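Local coordinates for class II aldolase/adducin domain protein (Pseudomonas syringae pv. phaseolicola 1448A, PDB 3OCR), which has no established activity but belongs to the class II aldolase/adducin family and is therefore possibly a lyase, at residues Val89-Thr94 against Ala107-His112; Asn85-Asp90 against Val96-Gly101; His57-Val62 against Ala114-Arg119; Gly161-Ala166 against Arg172-Ala177. All blocks are in the same frame, centred on the assembly; numbering follows the deposited sequence.

Three of the contacts lie on one sheet and the helix beside it; the fourth lies on a neighbouring helix. Contacts 1 and 2 share Val-89 and Asp-90, their centres about 12 Å apart: contact 2 pairs the arms of the 87-97 hairpin, and contact 1 covers its turn with the N-terminal end of helix 110-118. Contact 3, whose centre lies about 8 Å from that of contact 1, ties the same helix to strand 58-61; the two meet where His-112 ND1 approaches Ser-59 OG at 2.9 Å. Contact 4 is a surface salt bridge whose centre is about 16 Å from that of contact 3. Its helix packs on helix 110-118, with Ala-118 CB 3.5 Å from Val-176 CG1.

Contact 1. Residues Val89-Thr94 against Ala107-His112; sequences VDIDGT and AGYVIH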
# COMPACT_ATOMS: atom_id res chain seq x y z
N VAL A 89 -8.11 -31.58 16.50
CA VAL A 89 -9.50 -32.01 16.32
C VAL A 89 -9.57 -33.26 15.42
O VAL A 89 -8.61 -33.56 14.70
CB VAL A 89 -10.38 -30.88 15.73
CG1 VAL A 89 -10.40 -29.64 16.65
CG2 VAL A 89 -9.93 -30.49 14.33
N ASP A 90 -10.68 -33.98 15.49
CA ASP A 90 -10.90 -35.16 14.63
C ASP A 90 -11.53 -34.67 13.33
O ASP A 90 -11.69 -33.47 13.15
CB ASP A 90 -11.77 -36.22 15.33
CG ASP A 90 -13.16 -35.70 15.72
OD1 ASP A 90 -13.64 -34.71 15.14
OD2 ASP A 90 -13.78 -36.31 16.62
N ILE A 91 -11.89 -35.58 12.43
CA ILE A 91 -12.48 -35.20 11.15
C ILE A 91 -13.81 -34.43 11.29
O ILE A 91 -14.18 -33.66 10.41
CB ILE A 91 -12.60 -36.40 10.18
CG1 ILE A 91 -12.72 -35.93 8.72
CG2 ILE A 91 -13.74 -37.36 10.58
CD1 ILE A 91 -11.56 -35.02 8.23
N ASP A 92 -14.50 -34.60 12.41
CA ASP A 92 -15.77 -33.90 12.66
C ASP A 92 -15.61 -32.52 13.27
O ASP A 92 -16.58 -31.76 13.33
CB ASP A 92 -16.64 -34.71 13.61
CG ASP A 92 -16.99 -36.05 13.05
OD1 ASP A 92 -17.12 -36.13 11.81
OD2 ASP A 92 -17.13 -37.01 13.84
N GLY A 93 -14.41 -32.20 13.73
CA GLY A 93 -14.17 -30.96 14.44
C GLY A 93 -14.31 -31.06 15.95
O GLY A 93 -14.30 -30.04 16.64
N THR A 94 -14.43 -32.29 16.46
CA THR A 94 -14.53 -32.51 17.90
C THR A 94 -13.13 -32.34 18.48
O THR A 94 -12.17 -32.86 17.93
CB THR A 94 -15.07 -33.93 18.22
OG1 THR A 94 -16.33 -34.12 17.55
CG2 THR A 94 -15.26 -34.15 19.74
N ALA A 107 -17.77 -23.95 12.45
CA ALA A 107 -18.31 -23.74 11.11
C ALA A 107 -17.21 -23.46 10.07
O ALA A 107 -17.32 -23.85 8.91
CB ALA A 107 -19.33 -22.61 11.13
N GLY A 108 -16.14 -22.78 10.50
CA GLY A 108 -15.00 -22.50 9.62
C GLY A 108 -14.18 -23.74 9.26
O GLY A 108 -13.44 -23.73 8.28
N TYR A 109 -14.29 -24.79 10.07
CA TYR A 109 -13.55 -26.04 9.87
C TYR A 109 -14.16 -26.99 8.82
O TYR A 109 -13.49 -27.90 8.33
CB TYR A 109 -13.41 -26.78 11.20
CG TYR A 109 -12.69 -28.11 11.14
CD1 TYR A 109 -11.33 -28.19 10.85
CD2 TYR A 109 -13.37 -29.31 11.41
CE1 TYR A 109 -10.65 -29.44 10.81
CE2 TYR A 109 -12.70 -30.55 11.35
CZ TYR A 109 -11.35 -30.61 11.06
OH TYR A 109 -10.69 -31.83 11.04
N VAL A 110 -15.43 -26.80 8.52
CA VAL A 110 -16.13 -27.67 7.58
C VAL A 110 -15.44 -27.81 6.22
O VAL A 110 -15.33 -28.91 5.68
CB VAL A 110 -17.60 -27.23 7.41
CG1 VAL A 110 -18.26 -27.99 6.25
CG2 VAL A 110 -18.37 -27.45 8.74
N ILE A 111 -14.98 -26.70 5.66
CA ILE A 111 -14.27 -26.78 4.37
C ILE A 111 -12.99 -27.62 4.46
O ILE A 111 -12.72 -28.44 3.60
CB ILE A 111 -14.01 -25.38 3.73
CG1 ILE A 111 -13.43 -25.55 2.32
CG2 ILE A 111 -13.13 -24.47 4.64
CD1 ILE A 111 -13.77 -24.40 1.38
N HIS A 112 -12.24 -27.43 5.54
CA HIS A 112 -11.04 -28.20 5.79
C HIS A 112 -11.37 -29.69 5.90
O HIS A 112 -10.75 -30.52 5.24
CB HIS A 112 -10.32 -27.65 7.03
CG HIS A 112 -9.86 -26.23 6.83
ND1 HIS A 112 -8.65 -25.92 6.25
CD2 HIS A 112 -10.49 -25.05 7.06
CE1 HIS A 112 -8.53 -24.61 6.16
NE2 HIS A 112 -9.64 -24.05 6.64
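A type I beta turn from Asp-90 to Gly-93, at the tip of the hairpin formed by strands 87-90 and 95-97, is covered by the ring of Tyr-109, which comes from the N-terminal end of helix 110-118. Tyr-109 supplies nearly all of the second segment's share of the contact. With CG trans to the backbone N (chi1 179°), its side chain reaches out to the turn, sliding past Val-89 in the opposite direction. The CG2 methyl of Val-89 sits over one face of the ring in a CH-pi contact, 4.0 Å from the ring centroid and 29° off its normal. Gly-93 adds backbone alone: its CA lies 3.4 Å from Tyr-109 CE2, and the missing side chain lets the ring settle close against the turn. At the far end of the ring the Tyr-109 OH donates a weak hydrogen bond of 2.9 Å to Asp-90 O. That carbonyl also receives the turn's own bond, Gly-93 N to Asp-90 O at 3.1 Å, so turn and tyrosine converge on one oxygen. The turn is braced from within by the Asp-90 carboxylate. Asp-90 OD1 accepts Thr-94 N at 2.9 Å from above the carboxylate plane, and a weak bond from Asp-92 N. Ile-91 takes part mainly through its carbonyl O, 3.6 Å from Tyr-109 CE2. The same oxygen is hydrogen-bonded to Ser-113 OG, a second tie between the turn and helix 110-118. Tyr-109 also rests on Ile-104 and on Phe-69 and Ile-71 of strand 68-71, its ring lying between sheet, hairpin turn and helix.

Contact 2. Residues Asn85-Asp90 against Val96-Gly101; sequences NLVKVD and VDDPTG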
# COMPACT_ATOMS: atom_id res chain seq x y z
N ASN A 85 -0.32 -23.78 21.07
CA ASN A 85 -1.73 -23.42 21.26
C ASN A 85 -2.69 -23.84 20.13
O ASN A 85 -3.91 -23.60 20.19
CB ASN A 85 -1.91 -21.95 21.74
CG ASN A 85 -1.63 -20.91 20.65
OD1 ASN A 85 -1.76 -21.15 19.44
ND2 ASN A 85 -1.31 -19.70 21.11
N LEU A 86 -2.13 -24.51 19.13
CA LEU A 86 -2.95 -25.04 18.06
C LEU A 86 -3.89 -26.06 18.66
O LEU A 86 -3.59 -26.65 19.71
CB LEU A 86 -2.09 -25.66 16.97
CG LEU A 86 -1.48 -24.59 16.07
CD1 LEU A 86 -0.24 -25.16 15.43
CD2 LEU A 86 -2.51 -24.13 15.00
N VAL A 87 -5.03 -26.25 18.02
CA VAL A 87 -6.00 -27.20 18.55
C VAL A 87 -6.03 -28.45 17.69
O VAL A 87 -6.12 -28.36 16.45
CB VAL A 87 -7.42 -26.58 18.65
CG1 VAL A 87 -8.36 -27.53 19.38
CG2 VAL A 87 -7.38 -25.23 19.34
N LYS A 88 -6.00 -29.61 18.35
CA LYS A 88 -6.13 -30.90 17.67
C LYS A 88 -7.57 -31.37 17.69
O LYS A 88 -8.17 -31.53 18.77
CB LYS A 88 -5.24 -31.96 18.31
CG LYS A 88 -5.25 -33.29 17.53
CD LYS A 88 -4.06 -34.16 17.90
CE LYS A 88 -4.24 -34.80 19.27
NZ LYS A 88 -3.08 -35.69 19.57
N VAL A 89 -8.11 -31.58 16.50
CA VAL A 89 -9.50 -32.01 16.32
C VAL A 89 -9.57 -33.26 15.42
O VAL A 89 -8.61 -33.56 14.70
CB VAL A 89 -10.38 -30.88 15.73
CG1 VAL A 89 -10.40 -29.64 16.65
CG2 VAL A 89 -9.93 -30.49 14.33
N ASP A 90 -10.68 -33.98 15.49
CA ASP A 90 -10.90 -35.16 14.63
C ASP A 90 -11.53 -34.67 13.33
O ASP A 90 -11.69 -33.47 13.15
CB ASP A 90 -11.77 -36.22 15.33
CG ASP A 90 -13.16 -35.70 15.72
OD1 ASP A 90 -13.64 -34.71 15.14
OD2 ASP A 90 -13.78 -36.31 16.62
N VAL A 96 -9.90 -32.97 20.26
CA VAL A 96 -9.17 -34.10 20.82
C VAL A 96 -8.22 -33.56 21.90
O VAL A 96 -8.11 -34.14 22.97
CB VAL A 96 -8.43 -34.92 19.72
CG1 VAL A 96 -7.65 -36.09 20.34
CG2 VAL A 96 -9.44 -35.45 18.70
N ASP A 97 -7.58 -32.43 21.61
CA ASP A 97 -6.64 -31.80 22.53
C ASP A 97 -6.66 -30.29 22.32
O ASP A 97 -6.13 -29.79 21.33
CB ASP A 97 -5.23 -32.35 22.26
CG ASP A 97 -4.24 -32.03 23.39
OD1 ASP A 97 -4.48 -31.11 24.19
OD2 ASP A 97 -3.19 -32.71 23.45
N ASP A 98 -7.27 -29.56 23.25
CA ASP A 98 -7.35 -28.10 23.15
C ASP A 98 -6.62 -27.44 24.31
O ASP A 98 -7.22 -27.21 25.37
CB ASP A 98 -8.80 -27.62 23.12
CG ASP A 98 -8.91 -26.09 23.05
OD1 ASP A 98 -7.88 -25.40 22.85
OD2 ASP A 98 -10.05 -25.59 23.17
N PRO A 99 -5.34 -27.09 24.11
CA PRO A 99 -4.55 -26.48 25.19
C PRO A 99 -5.05 -25.09 25.61
O PRO A 99 -4.59 -24.58 26.63
CB PRO A 99 -3.14 -26.39 24.58
CG PRO A 99 -3.13 -27.37 23.45
CD PRO A 99 -4.53 -27.29 22.90
N THR A 100 -5.96 -24.49 24.85
CA THR A 100 -6.42 -23.12 25.14
C THR A 100 -7.75 -23.04 25.89
O THR A 100 -8.04 -22.03 26.53
CB THR A 100 -6.60 -22.28 23.86
OG1 THR A 100 -7.79 -22.71 23.17
CG2 THR A 100 -5.40 -22.45 22.93
N GLY A 101 -8.57 -24.08 25.78
CA GLY A 101 -9.93 -24.03 26.30
C GLY A 101 -10.86 -23.13 25.49
O GLY A 101 -11.99 -22.87 25.90
O HOH W 1 -2.93 -35.20 22.42
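Lys-88 and Asp-97 form an antiparallel hydrogen-bonded pair, with Val-96 crowding in beside Asp-97. Lys-88 N donates to Asp-97 O at 3.0 Å in a nearly straight bond (165° at the hydrogen). In return Lys-88 O is gripped twice, by Val-96 N at 2.7 Å and by Asp-97 N. The side chains follow this register. The lysine chain bends at its third torsion (chi3 74°), which brings Lys-88 CE to 3.8 Å from Val-96 CG1 and near Asp-97 CB. Beyond that, a water links the charged ends: it accepts from Lys-88 NZ and donates to Asp-97 OD2 at 2.7 Å, while the ammonium and carboxylate remain apart. Farther along, the isopropyl group of Val-87 lies across Asp-98, with Val-87 CG2 3.5 Å from Asp-98 OD1. Pro-99 CD packs on the carbonyl O of Leu-86, and the CG2 methyl of Thr-100 lies 3.3 Å from Asn-85 O. Asp-98 positions Thr-100: its OD1 accepts both Thr-100 N, from above the carboxylate plane, and Thr-100 OG1, through its syn lone pair at 2.7 Å. The first of these bonds makes an Asx turn; Asp-98 OD2 is held by Gly-103 N. In the outer shell Lys-88 forms a salt bridge with Glu-31 and Asp-97 one with Arg-26, while the Asn-85 amide is fixed by Thr-82 N and Glu-80 O. Val-96 and Asp-97 both facing Lys-88 constitute a classic beta bulge, here in a short hairpin whose second strand, 95-97, is the outermost on that side of the sheet within the chain.

Contact 3. Residues His57-Val62 against Ala114-Arg119; sequences HFSARV and AIHAAR
Ser-59 OG is held by two histidines of the same helix: His-116 NE2, at 2.8 Å, and His-112 ND1, one helical turn earlier. Since a hydroxyl has a single proton to give, at least one of the two imidazoles should act as donor. The serine oxygen meets His-116 at the ring edge, in the imidazole plane, with His-116 CD2 3.3 Å from Ser-59 OG. It gets there because OG stands between the backbone N and the carbonyl carbon of Ser-59 (chi1 60°), on a side chain that leaves the strand in the direction of the helix. His-116 in turn reaches from the helix to the strand; the axes of segments 58-61 and 114-118 are 10.3 Å apart at their closest, and the side chains of Ser-59 and His-116 together span the gap. Past the serine the contact thins. CE1 of His-116 comes within 4.2 Å of Arg-61 N, whereas the Arg-61 side chain sets out toward the helix but then carries its guanidinium away to Glu-67 and Gly-64 O. The His-116 ring also meets the Phe-69 ring, planes at about 40°, and touches Val-125. Segment 114-118 of helix 110-118 runs at 25° to strand 58-61, with strands 68-71 and 124-128 flanking that strand and helix 29-47 packing against Phe-58 and Ala-60.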
# COMPACT_ATOMS: atom_id res chain seq x y z
N HIS A 57 -8.64 -19.96 8.04
CA HIS A 57 -7.99 -21.02 8.78
C HIS A 57 -7.04 -21.81 7.92
O HIS A 57 -7.25 -21.96 6.71
CB HIS A 57 -9.05 -21.97 9.32
CG HIS A 57 -10.08 -21.29 10.16
ND1 HIS A 57 -9.86 -20.93 11.47
CD2 HIS A 57 -11.34 -20.88 9.87
CE1 HIS A 57 -10.93 -20.33 11.95
NE2 HIS A 57 -11.84 -20.28 11.00
N PHE A 58 -5.98 -22.29 8.56
CA PHE A 58 -5.05 -23.26 7.95
C PHE A 58 -5.13 -24.56 8.73
O PHE A 58 -5.02 -24.54 9.96
CB PHE A 58 -3.61 -22.75 8.01
CG PHE A 58 -3.36 -21.47 7.27
CD1 PHE A 58 -4.25 -21.00 6.31
CD2 PHE A 58 -2.17 -20.77 7.48
CE1 PHE A 58 -3.99 -19.83 5.62
CE2 PHE A 58 -1.90 -19.60 6.78
CZ PHE A 58 -2.82 -19.14 5.83
N SER A 59 -5.27 -25.70 8.05
CA SER A 59 -5.27 -26.99 8.76
C SER A 59 -4.14 -27.89 8.27
O SER A 59 -3.70 -27.76 7.12
CB SER A 59 -6.62 -27.71 8.60
OG SER A 59 -6.88 -27.96 7.23
N ALA A 60 -3.66 -28.78 9.15
CA ALA A 60 -2.69 -29.82 8.81
C ALA A 60 -3.08 -31.15 9.45
O ALA A 60 -3.51 -31.17 10.61
CB ALA A 60 -1.29 -29.43 9.29
N ARG A 61 -2.88 -32.25 8.73
CA ARG A 61 -3.03 -33.55 9.32
C ARG A 61 -1.88 -33.85 10.29
O ARG A 61 -0.71 -33.57 10.00
CB ARG A 61 -3.11 -34.65 8.26
CG ARG A 61 -3.54 -36.00 8.91
CD ARG A 61 -3.50 -37.11 7.95
NE ARG A 61 -4.15 -38.35 8.44
CZ ARG A 61 -3.57 -39.27 9.21
NH1 ARG A 61 -2.34 -39.11 9.67
NH2 ARG A 61 -4.25 -40.37 9.54
N VAL A 62 -2.22 -34.40 11.45
CA VAL A 62 -1.25 -34.90 12.42
C VAL A 62 -0.74 -36.25 11.88
O VAL A 62 -1.54 -37.16 11.65
CB VAL A 62 -1.90 -35.09 13.81
CG1 VAL A 62 -0.90 -35.74 14.82
CG2 VAL A 62 -2.42 -33.77 14.36
N ALA A 114 -14.07 -31.30 4.78
CA ALA A 114 -14.53 -31.85 3.49
C ALA A 114 -13.36 -32.23 2.59
O ALA A 114 -13.34 -33.32 1.99
CB ALA A 114 -15.46 -30.86 2.77
N ILE A 115 -12.37 -31.34 2.48
CA ILE A 115 -11.22 -31.59 1.62
C ILE A 115 -10.29 -32.69 2.17
O ILE A 115 -9.95 -33.61 1.43
CB ILE A 115 -10.40 -30.30 1.28
CG1 ILE A 115 -11.30 -29.20 0.69
CG2 ILE A 115 -9.25 -30.62 0.32
CD1 ILE A 115 -12.13 -29.62 -0.57
N HIS A 116 -9.91 -32.60 3.45
CA HIS A 116 -9.08 -33.64 4.08
C HIS A 116 -9.66 -35.06 3.98
O HIS A 116 -8.93 -36.05 3.81
CB HIS A 116 -8.80 -33.30 5.56
CG HIS A 116 -7.70 -32.30 5.76
ND1 HIS A 116 -6.40 -32.52 5.36
CD2 HIS A 116 -7.70 -31.07 6.34
CE1 HIS A 116 -5.65 -31.48 5.67
NE2 HIS A 116 -6.42 -30.58 6.25
N ALA A 117 -10.97 -35.17 4.10
CA ALA A 117 -11.61 -36.48 4.02
C ALA A 117 -11.54 -37.02 2.60
O ALA A 117 -11.27 -38.21 2.39
CB ALA A 117 -13.05 -36.38 4.48
N ALA A 118 -11.76 -36.15 1.63
CA ALA A 118 -11.80 -36.55 0.21
C ALA A 118 -10.43 -36.81 -0.40
O ALA A 118 -10.31 -37.55 -1.37
CB ALA A 118 -12.53 -35.49 -0.61
N ARG A 119 -9.40 -36.19 0.17
CA ARG A 119 -8.08 -36.19 -0.44
C ARG A 119 -7.05 -36.46 0.65
O ARG A 119 -6.52 -35.53 1.25
CB ARG A 119 -7.85 -34.84 -1.12
CG ARG A 119 -8.72 -34.59 -2.37
CD ARG A 119 -8.18 -35.41 -3.53
NE ARG A 119 -6.78 -35.03 -3.70
CZ ARG A 119 -6.37 -33.99 -4.42
NH1 ARG A 119 -7.26 -33.26 -5.10
NH2 ARG A 119 -5.08 -33.69 -4.47

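Contact 4. Residues Gly161-Ala166 against Arg172-Ala177; sequences GYEGIA and RERLVA
Glu-163 and Arg-174 make the whole of this contact, a close two-pronged salt bridge between segments that otherwise stay apart. The guanidinium is used side-on: Arg-174 NH2 donates to Glu-163 OE1 at 2.7 Å, and Arg-174 NE to Glu-163 OE2 at 2.9 Å. Each oxygen is met on its syn side, somewhat out of the carboxylate plane. The fit is twisted, because the two flat groups are turned 48° against each other and neither bond is straight. The extended glutamate runs out from the loop, and the arginine crosses it at about a right angle. A bend in the arginine chain (chi3 -73°) turns its NE and NH2 edge onto the carboxylate. Around this tight pairing the contact is loose: Arg-174 lies on the exposed side of its helix, and no apolar packing between the segments backs the bridge. The loop has further partners in a second subunit: Glu-163 O bonds to Lys-237 NZ and Tyr-162 OH to Gln-148 NE2 of that subunit. On the buried side of helix 169-179, Leu-175 packs on Ile-111 and Ile-115 of helix 110-118 and on Met-185 and Leu-187 of strand 184-187, while the salt bridge joins the helix's outward side to the loop that leads into it from strand 157-160.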
# COMPACT_ATOMS: atom_id res chain seq x y z
N GLY A 161 -18.12 -22.24 -7.78
CA GLY A 161 -19.18 -21.22 -7.69
C GLY A 161 -19.65 -20.94 -6.27
O GLY A 161 -19.79 -21.86 -5.48
N TYR A 162 -19.91 -19.67 -5.96
CA TYR A 162 -20.28 -19.25 -4.61
C TYR A 162 -21.69 -19.70 -4.22
O TYR A 162 -22.65 -19.49 -4.97
CB TYR A 162 -20.17 -17.73 -4.45
CG TYR A 162 -20.26 -17.28 -2.99
CD1 TYR A 162 -19.37 -17.76 -2.03
CD2 TYR A 162 -21.28 -16.41 -2.57
CE1 TYR A 162 -19.46 -17.36 -0.68
CE2 TYR A 162 -21.38 -16.01 -1.23
CZ TYR A 162 -20.45 -16.48 -0.30
OH TYR A 162 -20.60 -16.09 1.02
N GLU A 163 -21.81 -20.28 -3.03
CA GLU A 163 -23.14 -20.73 -2.57
C GLU A 163 -23.56 -20.19 -1.19
O GLU A 163 -24.63 -20.52 -0.71
CB GLU A 163 -23.23 -22.26 -2.62
CG GLU A 163 -22.88 -22.86 -3.99
CD GLU A 163 -23.20 -24.34 -4.08
OE1 GLU A 163 -24.25 -24.76 -3.53
OE2 GLU A 163 -22.41 -25.09 -4.69
N GLY A 164 -22.74 -19.36 -0.58
CA GLY A 164 -23.11 -18.72 0.68
C GLY A 164 -22.06 -19.02 1.72
O GLY A 164 -21.01 -19.57 1.39
N ILE A 165 -22.35 -18.67 2.97
CA ILE A 165 -21.35 -18.77 4.04
C ILE A 165 -21.20 -20.22 4.52
O ILE A 165 -20.10 -20.76 4.51
CB ILE A 165 -21.66 -17.80 5.21
CG1 ILE A 165 -21.63 -16.34 4.72
CG2 ILE A 165 -20.66 -18.01 6.38
CD1 ILE A 165 -22.20 -15.31 5.70
N ALA A 166 -22.31 -20.84 4.92
CA ALA A 166 -22.30 -22.19 5.45
C ALA A 166 -22.20 -23.19 4.32
O ALA A 166 -22.81 -23.03 3.26
CB ALA A 166 -23.56 -22.47 6.30
N ARG A 172 -20.88 -29.26 -0.15
CA ARG A 172 -19.68 -30.05 0.18
C ARG A 172 -19.34 -31.02 -0.96
O ARG A 172 -18.19 -31.17 -1.33
CB ARG A 172 -19.88 -30.89 1.44
CG ARG A 172 -19.49 -30.29 2.79
CD ARG A 172 -19.81 -31.38 3.86
NE ARG A 172 -20.00 -30.88 5.22
CZ ARG A 172 -21.18 -30.54 5.75
NH1 ARG A 172 -22.29 -30.62 5.04
NH2 ARG A 172 -21.24 -30.11 7.01
N GLU A 173 -20.37 -31.69 -1.50
CA GLU A 173 -20.19 -32.63 -2.60
C GLU A 173 -19.62 -31.92 -3.83
O GLU A 173 -18.67 -32.40 -4.45
CB GLU A 173 -21.52 -33.32 -2.97
CG GLU A 173 -22.22 -34.07 -1.84
CD GLU A 173 -23.75 -34.20 -2.04
OE1 GLU A 173 -24.31 -33.62 -3.00
OE2 GLU A 173 -24.41 -34.88 -1.22
N ARG A 174 -20.21 -30.77 -4.18
CA ARG A 174 -19.79 -30.01 -5.36
C ARG A 174 -18.38 -29.47 -5.20
O ARG A 174 -17.61 -29.42 -6.17
CB ARG A 174 -20.78 -28.87 -5.65
CG ARG A 174 -22.02 -29.30 -6.44
CD ARG A 174 -22.86 -28.10 -6.87
NE ARG A 174 -23.57 -27.51 -5.72
CZ ARG A 174 -24.87 -27.65 -5.47
NH1 ARG A 174 -25.66 -28.35 -6.29
NH2 ARG A 174 -25.39 -27.08 -4.39
N LEU A 175 -18.02 -29.09 -3.97
CA LEU A 175 -16.69 -28.55 -3.66
C LEU A 175 -15.61 -29.59 -3.96
O LEU A 175 -14.58 -29.26 -4.56
CB LEU A 175 -16.62 -28.11 -2.20
CG LEU A 175 -15.30 -27.68 -1.59
CD1 LEU A 175 -14.90 -26.28 -2.08
CD2 LEU A 175 -15.47 -27.67 -0.07
N VAL A 176 -15.86 -30.83 -3.53
CA VAL A 176 -14.94 -31.94 -3.76
C VAL A 176 -14.91 -32.28 -5.27
O VAL A 176 -13.83 -32.46 -5.85
CB VAL A 176 -15.30 -33.17 -2.86
CG1 VAL A 176 -14.56 -34.43 -3.32
CG2 VAL A 176 -14.98 -32.87 -1.37
N ALA A 177 -16.08 -32.35 -5.90
CA ALA A 177 -16.16 -32.60 -7.33
C ALA A 177 -15.42 -31.54 -8.15
O ALA A 177 -14.70 -31.87 -9.08
CB ALA A 177 -17.62 -32.72 -7.79